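Local structure of chromosome-partitioning ATPase Soj (Thermus thermophilus, 1WCV) at residues I9-K15 / L116-S122; A143-L148 / Q188-L193; T177-G181 / I206-V210; E199-T204 / E241-R245. The protein hydrolyses ATP and binds double-stranded DNA cooperatively in an ATP-dependent way, forming nucleoprotein filaments, and probably takes part in chromosome partitioning. One frame throughout, in Å; residues are numbered along the deposited sequence.

Contact 1 of 4, residues I9-K15 / L116-S122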
# COMPACT_ATOMS: atom_id res chain seq x y z
N ILE A 9 11.35 -11.85 13.31
CA ILE A 9 11.08 -11.78 11.88
C ILE A 9 12.38 -11.91 11.09
O ILE A 9 13.32 -11.14 11.27
CB ILE A 9 10.40 -10.43 11.53
CG1 ILE A 9 9.09 -10.30 12.30
CG2 ILE A 9 10.16 -10.34 10.03
CD1 ILE A 9 8.45 -8.92 12.21
N ALA A 10 12.41 -12.90 10.20
CA ALA A 10 13.58 -13.11 9.38
C ALA A 10 13.35 -12.41 8.05
O ALA A 10 12.25 -12.45 7.50
CB ALA A 10 13.80 -14.61 9.14
N LEU A 11 14.39 -11.74 7.56
CA LEU A 11 14.34 -11.07 6.26
C LEU A 11 15.17 -12.02 5.40
O LEU A 11 16.37 -12.18 5.63
CB LEU A 11 15.02 -9.70 6.32
CG LEU A 11 14.37 -8.55 7.10
CD1 LEU A 11 13.02 -8.23 6.51
CD2 LEU A 11 14.25 -8.91 8.57
N ALA A 12 14.53 -12.66 4.42
CA ALA A 12 15.25 -13.61 3.58
C ALA A 12 14.69 -13.74 2.18
O ALA A 12 13.49 -13.60 1.96
CB ALA A 12 15.25 -14.98 4.25
N ASN A 13 15.57 -13.99 1.23
CA ASN A 13 15.17 -14.24 -0.15
C ASN A 13 16.22 -15.18 -0.71
O ASN A 13 17.20 -15.50 -0.05
CB ASN A 13 15.07 -12.95 -0.97
CG ASN A 13 16.35 -12.16 -0.98
OD1 ASN A 13 17.42 -12.70 -0.75
ND2 ASN A 13 16.24 -10.87 -1.26
N GLN A 14 16.00 -15.63 -1.94
CA GLN A 14 16.91 -16.57 -2.56
C GLN A 14 18.26 -15.98 -2.99
O GLN A 14 19.31 -16.54 -2.67
CB GLN A 14 16.22 -17.20 -3.77
CG GLN A 14 16.68 -18.58 -4.14
CD GLN A 14 15.91 -19.12 -5.32
OE1 GLN A 14 15.99 -18.57 -6.42
NE2 GLN A 14 15.16 -20.18 -5.10
N LYS A 15 18.22 -14.84 -3.67
CA LYS A 15 19.45 -14.23 -4.17
C LYS A 15 20.01 -13.04 -3.39
O LYS A 15 21.02 -12.46 -3.80
CB LYS A 15 19.25 -13.82 -5.63
CG LYS A 15 18.86 -14.99 -6.53
CD LYS A 15 18.72 -14.56 -7.98
CE LYS A 15 17.64 -13.52 -8.15
NZ LYS A 15 17.50 -13.10 -9.57
N LEU A 116 14.63 -8.54 14.38
CA LEU A 116 14.76 -8.71 12.93
C LEU A 116 16.06 -9.43 12.62
O LEU A 116 17.12 -9.03 13.11
CB LEU A 116 14.73 -7.36 12.21
CG LEU A 116 13.36 -6.71 11.97
CD1 LEU A 116 12.56 -6.63 13.25
CD2 LEU A 116 13.56 -5.32 11.38
N LEU A 117 15.99 -10.48 11.81
CA LEU A 117 17.19 -11.24 11.46
C LEU A 117 17.50 -11.08 9.98
O LEU A 117 16.77 -11.61 9.15
CB LEU A 117 16.97 -12.72 11.76
CG LEU A 117 16.43 -13.08 13.14
CD1 LEU A 117 16.01 -14.55 13.14
CD2 LEU A 117 17.48 -12.81 14.20
N ASP A 118 18.56 -10.36 9.65
CA ASP A 118 18.94 -10.17 8.26
C ASP A 118 19.76 -11.38 7.81
O ASP A 118 20.96 -11.44 8.03
CB ASP A 118 19.76 -8.88 8.09
CG ASP A 118 19.96 -8.51 6.64
OD1 ASP A 118 19.13 -8.92 5.80
OD2 ASP A 118 20.94 -7.80 6.32
N ALA A 119 19.08 -12.32 7.17
CA ALA A 119 19.69 -13.57 6.71
C ALA A 119 20.43 -13.49 5.39
O ALA A 119 20.05 -12.75 4.48
CB ALA A 119 18.62 -14.65 6.62
N PRO A 120 21.52 -14.26 5.26
CA PRO A 120 22.29 -14.24 4.02
C PRO A 120 21.50 -15.01 2.96
O PRO A 120 20.59 -15.78 3.29
CB PRO A 120 23.59 -14.94 4.40
CG PRO A 120 23.16 -15.90 5.45
CD PRO A 120 22.17 -15.11 6.28
N PRO A 121 21.82 -14.81 1.68
CA PRO A 121 21.10 -15.52 0.61
C PRO A 121 21.62 -16.94 0.41
O PRO A 121 22.50 -17.39 1.14
CB PRO A 121 21.36 -14.64 -0.60
CG PRO A 121 22.77 -14.18 -0.36
CD PRO A 121 22.73 -13.80 1.11
N SER A 122 21.04 -17.63 -0.57
CA SER A 122 21.44 -18.99 -0.93
C SER A 122 21.29 -20.06 0.15
O SER A 122 21.97 -21.08 0.11
CB SER A 122 22.89 -18.97 -1.42
OG SER A 122 23.07 -17.99 -2.43
O HOH W 1 18.20 -14.57 2.50
O HOH W 2 21.37 -17.86 -4.41
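L11 lays its CD2 methyl against the flank of L116, reaching CB of that residue at 4.0 Å. The second torsion of L11 (chi2 -61°) folds CD2 back along its strand, so the methyl meets L116 rather than the bridge partner D118. Beneath these side chains the strands 9-11 and 116-118 run parallel, with axes 4.6 Å apart and inclined by 23°, pairing I9 with L116, A10 with L117 and L11 with D118. The backbone bonds fix this register. L117 gives its N-H to I9 O and receives L11 N on its own O at 2.9 Å, with a practically straight hydrogen (179°). One step on, A119 N reaches L11 O at 3.1 Å, and beyond the strand ends CB of A119 still meets CB of A12 at 4.1 Å.

The chains then part around a water that accepts from N13 N and is also bonded to P120 O. They rejoin where S122 N donates to Q14 O at 2.9 Å, while CB of P121 presses on the same oxygen at 3.5 Å. A second water joins Q14 O to S122 OG. The polar ends turn elsewhere: N13 ND2 to P140 O, and the D118 carboxylate to a salt bridge with K20 and a hydrogen bond with T21, both ATP-binding residues. Two adjacent parallel strands, one leading into the phosphate-binding loop and its ATP-contacting K15, the other ending in an aspartate beside that loop, are the Walker A and Walker B core of P-loop NTPases, here in the ParA family.

Contact 2 of 4, residues A143-L148 / Q188-L193; sequences AEYYAL and QVEAQL
V189 is the main bump of this packing between the entrance to helix 146-164 and helix 185-197, two helices that follow successive parallel strands in the P-loop NTPase fold. Its hollow is lined by the A143-E144 backbone and the Y145 ring. The two methyls divide the task: CG1, anti to the backbone N (chi1 179°), drops onto E144 O at 3.5 Å, while CG2 meets CD1 of the Y145 ring at 3.7 Å.

One turn further along, the second bump comes from the opposite partner. L148 pushes its forked end toward Q192 and L193, its CD2 lying 3.7 Å from CD2 of L193. That same L193 methyl has CB of A147 at 4.3 Å, a looser touch. Beside V176, A143 and L193 both continue the packing onto strand 170-177. E190, away from this interface, forms a salt bridge with R237 of the second subunit.

At the solvent-facing margin the Q192 chain crosses L148 at about a right angle. The bend at its second torsion turns the amide off from L148, and CG, which the first torsion (chi1 -175°) sets opposite the backbone N, takes the touch, 3.6 Å from CD1 of L148.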
# COMPACT_ATOMS: atom_id res chain seq x y z
N ALA A 143 11.50 -6.10 -8.35
CA ALA A 143 10.44 -6.21 -9.34
C ALA A 143 10.98 -6.68 -10.69
O ALA A 143 10.96 -5.94 -11.68
CB ALA A 143 9.74 -4.86 -9.49
N GLU A 144 11.44 -7.93 -10.72
CA GLU A 144 11.98 -8.55 -11.93
C GLU A 144 11.26 -9.87 -12.10
O GLU A 144 10.85 -10.48 -11.11
CB GLU A 144 13.48 -8.81 -11.78
CG GLU A 144 14.33 -7.57 -11.54
CD GLU A 144 15.77 -7.93 -11.24
OE1 GLU A 144 16.61 -7.00 -11.15
OE2 GLU A 144 16.08 -9.13 -11.07
N TYR A 145 11.11 -10.34 -13.33
CA TYR A 145 10.40 -11.59 -13.56
C TYR A 145 10.94 -12.81 -12.82
O TYR A 145 10.18 -13.73 -12.51
CB TYR A 145 10.31 -11.90 -15.06
CG TYR A 145 8.90 -11.73 -15.60
CD1 TYR A 145 8.39 -10.46 -15.89
CD2 TYR A 145 8.05 -12.83 -15.74
CE1 TYR A 145 7.07 -10.29 -16.30
CE2 TYR A 145 6.72 -12.67 -16.15
CZ TYR A 145 6.24 -11.40 -16.43
OH TYR A 145 4.93 -11.23 -16.82
N TYR A 146 12.24 -12.83 -12.53
CA TYR A 146 12.78 -13.99 -11.83
C TYR A 146 12.16 -14.13 -10.44
O TYR A 146 12.14 -15.23 -9.88
CB TYR A 146 14.30 -13.91 -11.68
CG TYR A 146 14.83 -15.11 -10.92
CD1 TYR A 146 14.93 -15.10 -9.53
CD2 TYR A 146 15.09 -16.31 -11.59
CE1 TYR A 146 15.25 -16.25 -8.82
CE2 TYR A 146 15.41 -17.47 -10.89
CZ TYR A 146 15.49 -17.43 -9.50
OH TYR A 146 15.75 -18.59 -8.80
N ALA A 147 11.65 -13.04 -9.90
CA ALA A 147 11.07 -13.08 -8.56
C ALA A 147 9.96 -14.11 -8.44
O ALA A 147 9.73 -14.65 -7.37
CB ALA A 147 10.57 -11.69 -8.15
N LEU A 148 9.26 -14.37 -9.55
CA LEU A 148 8.18 -15.34 -9.53
C LEU A 148 8.68 -16.71 -9.10
O LEU A 148 8.10 -17.33 -8.21
CB LEU A 148 7.52 -15.44 -10.91
CG LEU A 148 6.66 -14.25 -11.35
CD1 LEU A 148 6.30 -14.41 -12.81
CD2 LEU A 148 5.41 -14.17 -10.48
N GLN A 188 4.00 -4.33 -14.53
CA GLN A 188 3.64 -5.66 -15.00
C GLN A 188 4.15 -6.77 -14.09
O GLN A 188 3.44 -7.74 -13.81
CB GLN A 188 4.17 -5.86 -16.43
CG GLN A 188 3.75 -7.18 -17.04
CD GLN A 188 2.25 -7.41 -16.94
OE1 GLN A 188 1.80 -8.54 -16.78
NE2 GLN A 188 1.48 -6.33 -17.05
N VAL A 189 5.38 -6.64 -13.61
CA VAL A 189 5.91 -7.67 -12.73
C VAL A 189 5.16 -7.69 -11.40
O VAL A 189 4.85 -8.76 -10.87
CB VAL A 189 7.41 -7.45 -12.45
CG1 VAL A 189 7.92 -8.54 -11.50
CG2 VAL A 189 8.18 -7.50 -13.76
N GLU A 190 4.86 -6.52 -10.85
CA GLU A 190 4.13 -6.46 -9.58
C GLU A 190 2.77 -7.12 -9.74
O GLU A 190 2.35 -7.93 -8.91
CB GLU A 190 3.92 -5.02 -9.12
CG GLU A 190 3.23 -4.92 -7.76
CD GLU A 190 2.96 -3.49 -7.34
OE1 GLU A 190 3.74 -2.60 -7.72
OE2 GLU A 190 1.97 -3.26 -6.60
N ALA A 191 2.08 -6.77 -10.83
CA ALA A 191 0.76 -7.32 -11.11
C ALA A 191 0.81 -8.83 -11.15
O ALA A 191 -0.07 -9.51 -10.62
CB ALA A 191 0.24 -6.77 -12.44
N GLN A 192 1.86 -9.38 -11.77
CA GLN A 192 2.00 -10.82 -11.85
C GLN A 192 2.32 -11.43 -10.48
O GLN A 192 1.86 -12.51 -10.15
CB GLN A 192 3.06 -11.19 -12.90
CG GLN A 192 3.20 -12.68 -13.14
CD GLN A 192 1.86 -13.36 -13.37
OE1 GLN A 192 0.98 -12.81 -14.03
NE2 GLN A 192 1.70 -14.57 -12.84
N LEU A 193 3.11 -10.73 -9.67
CA LEU A 193 3.41 -11.24 -8.34
C LEU A 193 2.12 -11.31 -7.52
O LEU A 193 1.89 -12.27 -6.79
CB LEU A 193 4.44 -10.36 -7.63
CG LEU A 193 5.87 -10.59 -8.12
CD1 LEU A 193 6.80 -9.50 -7.59
CD2 LEU A 193 6.34 -11.96 -7.66

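Contact 3 of 4, residues T177-G181 / I206-V210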
# COMPACT_ATOMS: atom_id res chain seq x y z
N THR A 177 10.62 -4.54 -3.74
CA THR A 177 11.56 -3.45 -3.51
C THR A 177 12.17 -3.05 -4.85
O THR A 177 11.98 -3.72 -5.87
CB THR A 177 12.72 -3.87 -2.56
OG1 THR A 177 13.54 -4.86 -3.21
CG2 THR A 177 12.17 -4.44 -1.26
N MET A 178 12.90 -1.94 -4.84
CA MET A 178 13.56 -1.44 -6.04
C MET A 178 12.64 -1.31 -7.24
O MET A 178 13.03 -1.52 -8.39
CB MET A 178 14.76 -2.34 -6.36
CG MET A 178 15.69 -2.46 -5.15
SD MET A 178 17.22 -3.33 -5.46
CE MET A 178 18.23 -2.00 -6.11
N TYR A 179 11.39 -0.96 -6.97
CA TYR A 179 10.40 -0.77 -8.02
C TYR A 179 10.87 0.39 -8.90
O TYR A 179 10.92 1.53 -8.44
CB TYR A 179 9.05 -0.44 -7.36
CG TYR A 179 7.89 -0.22 -8.31
CD1 TYR A 179 7.04 -1.27 -8.66
CD2 TYR A 179 7.62 1.05 -8.82
CE1 TYR A 179 5.92 -1.05 -9.50
CE2 TYR A 179 6.53 1.28 -9.65
CZ TYR A 179 5.68 0.23 -9.99
OH TYR A 179 4.59 0.48 -10.79
N ASP A 180 11.21 0.10 -10.15
CA ASP A 180 11.70 1.13 -11.09
C ASP A 180 10.55 1.93 -11.68
O ASP A 180 9.97 1.53 -12.70
CB ASP A 180 12.51 0.48 -12.21
CG ASP A 180 13.22 1.51 -13.10
OD1 ASP A 180 13.03 2.71 -12.87
OD2 ASP A 180 13.96 1.10 -14.02
N GLY A 181 10.23 3.06 -11.06
CA GLY A 181 9.14 3.89 -11.54
C GLY A 181 9.34 4.53 -12.90
O GLY A 181 8.44 5.19 -13.41
N ILE A 206 8.37 -0.58 -2.10
CA ILE A 206 9.50 0.33 -1.93
C ILE A 206 10.02 0.75 -3.31
O ILE A 206 10.42 -0.09 -4.12
CB ILE A 206 10.66 -0.32 -1.13
CG1 ILE A 206 10.10 -1.02 0.12
CG2 ILE A 206 11.65 0.77 -0.70
CD1 ILE A 206 9.33 -0.11 1.07
N PRO A 207 10.02 2.06 -3.59
CA PRO A 207 10.49 2.55 -4.89
C PRO A 207 12.00 2.62 -5.03
O PRO A 207 12.72 2.76 -4.04
CB PRO A 207 9.88 3.94 -4.95
CG PRO A 207 10.11 4.41 -3.53
CD PRO A 207 9.68 3.19 -2.70
N ARG A 208 12.46 2.54 -6.26
CA ARG A 208 13.88 2.69 -6.51
C ARG A 208 14.03 4.19 -6.32
O ARG A 208 13.23 4.97 -6.84
CB ARG A 208 14.21 2.30 -7.95
CG ARG A 208 15.69 2.05 -8.21
CD ARG A 208 15.94 1.62 -9.65
NE ARG A 208 17.27 1.04 -9.81
CZ ARG A 208 17.66 -0.10 -9.26
NH1 ARG A 208 16.81 -0.80 -8.52
NH2 ARG A 208 18.89 -0.55 -9.45
N ASN A 209 15.03 4.62 -5.55
CA ASN A 209 15.24 6.04 -5.30
C ASN A 209 16.69 6.27 -4.93
O ASN A 209 17.27 5.52 -4.15
CB ASN A 209 14.32 6.53 -4.17
CG ASN A 209 14.55 7.99 -3.82
OD1 ASN A 209 15.38 8.32 -2.96
ND2 ASN A 209 13.84 8.88 -4.50
N VAL A 210 17.26 7.33 -5.50
CA VAL A 210 18.66 7.70 -5.28
C VAL A 210 19.08 7.83 -3.81
O VAL A 210 20.13 7.33 -3.42
CB VAL A 210 18.99 9.03 -6.00
CG1 VAL A 210 18.05 10.13 -5.52
CG2 VAL A 210 20.44 9.42 -5.76
O HOH W 3 13.92 0.23 -3.08
O HOH W 4 11.25 4.83 -8.76
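M178 and R208 are brought together by two unlike first torsions: CG of M178 stands beside its backbone N (chi1 -55°), whereas CG of R208 lies opposite its own N (chi1 -164°) and the chain runs on extended to NE. The arginine thereby crosses the methionine obliquely and presents the edge of its guanidinium to M178, where CB lies in the group's plane, 3.4 Å from NH1. The methionine chain, bent at its last torsion, also brings CE close to NH1, but that separation is too short to be taken literally. The nearby D180 is not in charged contact with R208: its OD2 is 5.4 Å from R208 NE and pairs with R182.

The backbones are joined by a single bridge between Y179 and P207. Y179 N donates to I206 O at 3.1 Å, in the carbonyl plane; R208 N returns to Y179 O at 2.9 Å, but from 43° out of that plane. M178 N also lies near I206 O at a poor angle, and its hydrogen goes instead to a water at 3.0 Å that in turn donates to P207 O. A second water accepts from G181 N and donates to R208 O, 2.8 Å from that oxygen.

P207 and N209 bind ADP and ATP. N209 is the N-cap of helix 210-218, through weak bonds accepted by its OD1; the bridge sets this nucleotide-binding segment beside the end of strand 170-177. Around it, M178 touches V18 of helix 18-33, I206 and P207 pack on A234 of helix 230-246, and the Y179 ring lies against helix 185-197, its OH hydrogen-bonded to H233 of the second subunit.

Contact 4 of 4, residues E199-T204 / E241-R245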
# COMPACT_ATOMS: atom_id res chain seq x y z
N GLU A 199 -2.70 -12.10 -1.60
CA GLU A 199 -2.61 -11.34 -0.35
C GLU A 199 -1.26 -11.44 0.34
O GLU A 199 -0.96 -10.65 1.23
CB GLU A 199 -3.72 -11.79 0.61
CG GLU A 199 -3.62 -13.25 1.04
CD GLU A 199 -4.76 -13.68 1.95
OE1 GLU A 199 -5.92 -13.69 1.49
OE2 GLU A 199 -4.49 -14.02 3.12
N LYS A 200 -0.45 -12.42 -0.06
CA LYS A 200 0.86 -12.58 0.54
C LYS A 200 1.78 -11.41 0.24
O LYS A 200 2.73 -11.15 0.97
CB LYS A 200 1.50 -13.88 0.06
CG LYS A 200 0.74 -15.13 0.48
CD LYS A 200 1.43 -16.39 0.00
CE LYS A 200 1.39 -16.50 -1.51
NZ LYS A 200 1.98 -17.79 -1.97
N VAL A 201 1.48 -10.67 -0.83
CA VAL A 201 2.32 -9.54 -1.21
C VAL A 201 1.86 -8.28 -0.49
O VAL A 201 0.68 -7.93 -0.54
CB VAL A 201 2.25 -9.29 -2.73
CG1 VAL A 201 3.25 -8.20 -3.14
CG2 VAL A 201 2.52 -10.60 -3.48
N PHE A 202 2.79 -7.62 0.20
CA PHE A 202 2.47 -6.38 0.90
C PHE A 202 1.98 -5.36 -0.12
O PHE A 202 2.46 -5.34 -1.26
CB PHE A 202 3.71 -5.80 1.58
CG PHE A 202 4.12 -6.51 2.83
CD1 PHE A 202 3.38 -6.36 4.00
CD2 PHE A 202 5.28 -7.29 2.85
CE1 PHE A 202 3.79 -6.97 5.18
CE2 PHE A 202 5.70 -7.91 4.03
CZ PHE A 202 4.95 -7.75 5.20
N TRP A 203 1.04 -4.52 0.29
CA TRP A 203 0.53 -3.47 -0.58
C TRP A 203 1.55 -2.34 -0.69
O TRP A 203 1.64 -1.67 -1.71
CB TRP A 203 -0.80 -2.93 -0.05
CG TRP A 203 -1.92 -3.85 -0.40
CD1 TRP A 203 -2.62 -4.65 0.46
CD2 TRP A 203 -2.40 -4.14 -1.71
NE1 TRP A 203 -3.50 -5.44 -0.24
CE2 TRP A 203 -3.39 -5.15 -1.58
CE3 TRP A 203 -2.10 -3.66 -2.99
CZ2 TRP A 203 -4.07 -5.68 -2.67
CZ3 TRP A 203 -2.78 -4.19 -4.08
CH2 TRP A 203 -3.75 -5.19 -3.91
N THR A 204 2.32 -2.12 0.37
CA THR A 204 3.35 -1.09 0.34
C THR A 204 4.49 -1.62 -0.52
O THR A 204 4.95 -2.74 -0.34
CB THR A 204 3.89 -0.79 1.75
OG1 THR A 204 2.81 -0.43 2.62
CG2 THR A 204 4.92 0.35 1.70
N GLU A 241 2.24 -1.59 8.04
CA GLU A 241 1.63 -2.75 7.42
C GLU A 241 2.17 -4.02 8.06
O GLU A 241 1.43 -4.99 8.26
CB GLU A 241 1.87 -2.75 5.90
CG GLU A 241 0.86 -3.63 5.17
CD GLU A 241 1.05 -3.66 3.67
OE1 GLU A 241 1.86 -2.87 3.14
OE2 GLU A 241 0.37 -4.49 3.03
N VAL A 242 3.46 -4.03 8.39
CA VAL A 242 4.04 -5.18 9.05
C VAL A 242 3.40 -5.36 10.43
O VAL A 242 3.03 -6.48 10.80
CB VAL A 242 5.57 -5.04 9.19
CG1 VAL A 242 6.09 -6.03 10.26
CG2 VAL A 242 6.25 -5.33 7.85
N MET A 243 3.25 -4.28 11.19
CA MET A 243 2.63 -4.42 12.51
C MET A 243 1.18 -4.91 12.39
O MET A 243 0.71 -5.68 13.23
CB MET A 243 2.65 -3.11 13.29
CG MET A 243 3.98 -2.81 13.96
SD MET A 243 4.76 -4.25 14.76
CE MET A 243 3.47 -4.80 15.94
N ALA A 244 0.48 -4.47 11.36
CA ALA A 244 -0.89 -4.90 11.15
C ALA A 244 -0.92 -6.41 10.93
O ALA A 244 -1.78 -7.11 11.45
CB ALA A 244 -1.49 -4.18 9.95
N ARG A 245 0.02 -6.93 10.14
CA ARG A 245 0.06 -8.36 9.89
C ARG A 245 0.49 -9.13 11.14
O ARG A 245 -0.02 -10.21 11.40
CB ARG A 245 0.98 -8.69 8.71
CG ARG A 245 0.41 -8.20 7.40
CD ARG A 245 0.97 -8.93 6.19
NE ARG A 245 0.38 -8.40 4.96
CZ ARG A 245 0.56 -8.93 3.75
NH1 ARG A 245 1.32 -10.01 3.61
NH2 ARG A 245 -0.03 -8.39 2.70
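The E241 carboxylate, reaching out from helix 230-246, forms three hydrogen bonds, to two successive backbone N-H groups and a hydroxyl. W203 N meets OE2 at 2.8 Å and 165°, and T204 N meets OE1 at 2.9 Å, each oxygen accepting on its syn lone pair, on the side of the other oxygen. T204 OG1 also donates to OE1, at 2.7 Å, so this oxygen is gripped twice. CG anti to the backbone N (chi1 -160°) and an extended chain beyond it carry the group out to the loop.

R245 supplies three weak bonds across the contact: NH2 to E199 O and V201 O, and NH1 to K200 O at 3.2 Å. NH1 is also hydrogen-bonded to L172 O. The salt bridge between R245 NH2 and E241 OE2 is long.

The aromatic contacts centre on F202. The R245 guanidinium stacks on one face, centres 4.4 Å apart and planes inclined by 29°, an off-centre cation-pi pair. The E241 carboxylate instead stands at the ring's edge, its CD 3.6 Å from CD1. CZ of the ring adds an apolar touch, 3.8 Å from CG2 of V242.

W203 of the second subunit packs on E241. A glutamate binding consecutive backbone amides, with an arginine one helical turn later stacked on an aromatic and reaching carbonyls, fastens the C-terminal helix of this P-loop ATPase to the loop that follows helix 185-197, beside edge strand 170-177.

In the fold
Contact 1 lies at the sheet's core and carries the start of the ATP site; the other three gather round the edge strand 170-177. Contact 1 reaches contact 2 through Y146, which packs on K15 (NZ to CD1, 3.3 Å) and is probably hydrogen-bonded to Q14, and contact 4 through I9 CD1 and V242 CG1, 4.2 Å apart. Helix 185-197 ties contact 2 to contact 3, E190 OE1 lying 3.2 Å from Y179 CE1, and to contact 4, L193 O lying 3.8 Å from V201 CG2. Contacts 3 and 4 nearly follow on in sequence, though their centres are about 18 Å apart. Contacts 1 and 3 hold ATP-binding residues, and contacts 2, 3 and 4 also touch the second subunit.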